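Local coordinates for protein alpha-1,2-mannosidase (Bacteroides thetaiotaomicron, PDB 2WW2) that is an inverting alpha-mannosidase of glycoside hydrolase family 92, a calcium-dependent family, and probably removes alpha-1,2-linked mannose from glycans, at residues Glu18-Phe21 with Asn27-Pro30. Numbering follows the deposited sequence.
With NA (sodium ion), chain F.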
ATOM      1  N   GLU A  18       6.138   5.291 -23.544  1.00 18.84           N
ATOM      2  CA  GLU A  18       5.750   5.978 -22.299  1.00 19.61           C
ATOM      3  C   GLU A  18       5.661   5.005 -21.110  1.00 20.67           C
ATOM      4  O   GLU A  18       5.239   5.393 -20.013  1.00 21.07           O
ATOM      5  CB  GLU A  18       4.396   6.672 -22.462  1.00 19.29           C
ATOM      6  CG  GLU A  18       4.373   7.802 -23.488  1.00 19.23           C
ATOM      7  CD  GLU A  18       3.039   8.544 -23.482  1.00 19.38           C
ATOM      8  OE1 GLU A  18       2.079   8.073 -24.121  1.00 18.24           O
ATOM      9  OE2 GLU A  18       2.945   9.607 -22.840  1.00 21.66           O
ATOM     10  N   SER A  19       6.061   3.756 -21.335  1.00 20.73           N
ATOM     11  CA  SER A  19       5.892   2.668 -20.360  1.00 21.44           C
ATOM     12  C   SER A  19       7.079   2.410 -19.467  1.00 21.49           C
ATOM     13  O   SER A  19       7.043   1.480 -18.651  1.00 21.58           O
ATOM     14  CB  SER A  19       5.637   1.354 -21.098  1.00 21.02           C
ATOM     15  OG  SER A  19       4.285   1.225 -21.392  1.00 21.90           O
ATOM     16  N   THR A  20       8.139   3.194 -19.618  1.00 21.65           N
ATOM     17  CA  THR A  20       9.369   2.859 -18.938  1.00 22.31           C
ATOM     18  C   THR A  20       9.667   3.819 -17.798  1.00 21.94           C
ATOM     19  O   THR A  20       9.423   5.022 -17.883  1.00 21.76           O
ATOM     20  CB  THR A  20      10.559   2.803 -19.911  1.00 23.13           C
ATOM     21  OG1 THR A  20      11.070   4.133 -20.094  1.00 25.31           O
ATOM     22  CG2 THR A  20      10.105   2.207 -21.262  1.00 23.19           C
ATOM     23  N   PHE A  21      10.199   3.258 -16.723  1.00 21.99           N
ATOM     24  CA  PHE A  21      10.605   4.039 -15.566  1.00 21.91           C
ATOM     25  C   PHE A  21      11.909   4.790 -15.884  1.00 21.57           C
ATOM     26  O   PHE A  21      12.863   4.216 -16.422  1.00 20.58           O
ATOM     27  CB  PHE A  21      10.774   3.093 -14.377  1.00 22.63           C
ATOM     28  CG  PHE A  21      11.167   3.768 -13.109  1.00 23.76           C
ATOM     29  CD1 PHE A  21      10.451   4.849 -12.630  1.00 24.61           C
ATOM     30  CD2 PHE A  21      12.245   3.294 -12.371  1.00 25.96           C
ATOM     31  CE1 PHE A  21      10.818   5.470 -11.439  1.00 26.71           C
ATOM     32  CE2 PHE A  21      12.612   3.904 -11.183  1.00 26.78           C
ATOM     33  CZ  PHE A  21      11.900   4.989 -10.715  1.00 26.28           C
ATOM     34  N   ASN A  27      15.019   1.298 -22.936  1.00 19.80           N
ATOM     35  CA  ASN A  27      15.053   2.294 -24.007  1.00 19.17           C
ATOM     36  C   ASN A  27      13.657   2.728 -24.437  1.00 19.52           C
ATOM     37  O   ASN A  27      12.703   1.987 -24.315  1.00 20.16           O
ATOM     38  CB  ASN A  27      15.763   1.727 -25.246  1.00 19.28           C
ATOM     39  CG  ASN A  27      17.247   2.081 -25.303  1.00 17.93           C
ATOM     40  OD1 ASN A  27      17.713   3.081 -24.713  1.00 13.18           O
ATOM     41  ND2 ASN A  27      17.995   1.264 -26.033  1.00 17.04           N
ATOM     42  N   THR A  28      13.542   3.921 -24.995  1.00 19.45           N
ATOM     43  CA  THR A  28      12.237   4.379 -25.448  1.00 18.96           C
ATOM     44  C   THR A  28      12.274   4.913 -26.866  1.00 17.48           C
ATOM     45  O   THR A  28      11.327   5.588 -27.278  1.00 19.19           O
ATOM     46  CB  THR A  28      11.649   5.488 -24.527  1.00 19.16           C
ATOM     47  OG1 THR A  28      12.489   6.648 -24.579  1.00 20.35           O
ATOM     48  CG2 THR A  28      11.524   5.008 -23.053  1.00 20.52           C
ATOM     49  N   TYR A  29      13.321   4.608 -27.635  1.00 14.91           N
ATOM     50  CA  TYR A  29      13.421   5.246 -28.960  1.00 11.88           C
ATOM     51  C   TYR A  29      12.962   4.371 -30.127  1.00 10.36           C
ATOM     52  O   TYR A  29      13.173   3.167 -30.133  1.00 10.16           O
ATOM     53  CB  TYR A  29      14.819   5.844 -29.225  1.00 10.48           C
ATOM     54  CG  TYR A  29      15.987   4.869 -29.350  1.00 10.62           C
ATOM     55  CD1 TYR A  29      16.326   4.298 -30.578  1.00  7.61           C
ATOM     56  CD2 TYR A  29      16.765   4.549 -28.240  1.00 10.01           C
ATOM     57  CE1 TYR A  29      17.437   3.438 -30.705  1.00  8.50           C
ATOM     58  CE2 TYR A  29      17.872   3.691 -28.345  1.00 10.78           C
ATOM     59  CZ  TYR A  29      18.198   3.144 -29.578  1.00  8.93           C
ATOM     60  OH  TYR A  29      19.285   2.297 -29.698  1.00  9.63           O
ATOM     61  N   PRO A  30      12.342   5.002 -31.137  1.00  8.74           N
ATOM     62  CA  PRO A  30      11.785   4.233 -32.262  1.00  8.67           C
ATOM     63  C   PRO A  30      12.871   3.860 -33.284  1.00  8.53           C
ATOM     64  O   PRO A  30      13.011   4.504 -34.314  1.00  8.60           O
ATOM     65  CB  PRO A  30      10.759   5.192 -32.872  1.00  8.03           C
ATOM     66  CG  PRO A  30      11.340   6.590 -32.556  1.00  8.36           C
ATOM     67  CD  PRO A  30      12.040   6.443 -31.211  1.00  7.94           C
TER
HETATM   68 NA    NA F 800       6.093  -0.383 -17.596  1.00 13.47          NA
HETATM   69  O   HOH W   1       7.684   0.531 -15.882  1.00 15.76           O
HETATM   70  O   HOH W   2       4.144   0.831 -16.876  1.00 12.17           O
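The main-chain oxygen of Q69 is gripped twice, by N27 ND2 and by Y29 OH, and N27, held in this way, lays its own carbonyl oxygen against T20, with N27 O 4.0 Å from the methyl CG2 of T20. Both segments belong to one irregular loop ahead of strand 40-44, on the N-terminal side of a family 92 enzyme that joins a beta-sandwich domain to an (alpha/alpha)6 catalytic domain. The contact itself is small, essentially two threonine side chains set obliquely against each other, with no hydrogen bond between the segments. T20 CG2 and T28 CG2 meet methyl to methyl at 3.6 Å. Tighter still, the T28 methyl presses on the T20 hydroxyl, T20 OG1 to T28 CG2 being 3.1 Å, a close carbon-to-oxygen approach. The first torsion of T28 (chi1 64°) tucks OG1 in over the backbone, with N to one side of it and C to the other, and turns the methyl out to T20; the hydroxyl is left to bond with Y54 O.

Next to T20, the chain is tied down by a metal. S19 O binds the sodium ion at 2.3 Å. Two waters join it there, water 2 at 2.4 Å from the sodium and water 1 slightly farther off. The main-chain oxygens of Y622, G624 and D627 bring the shell to six oxygens, so the ion links this early loop to the catalytic domain's part of the chain, a link to which E18 adds through OE1, hydrogen-bonded to S619 OG. Seen from the sodium, S19 O and water 2 stand close to a right angle apart, 94°.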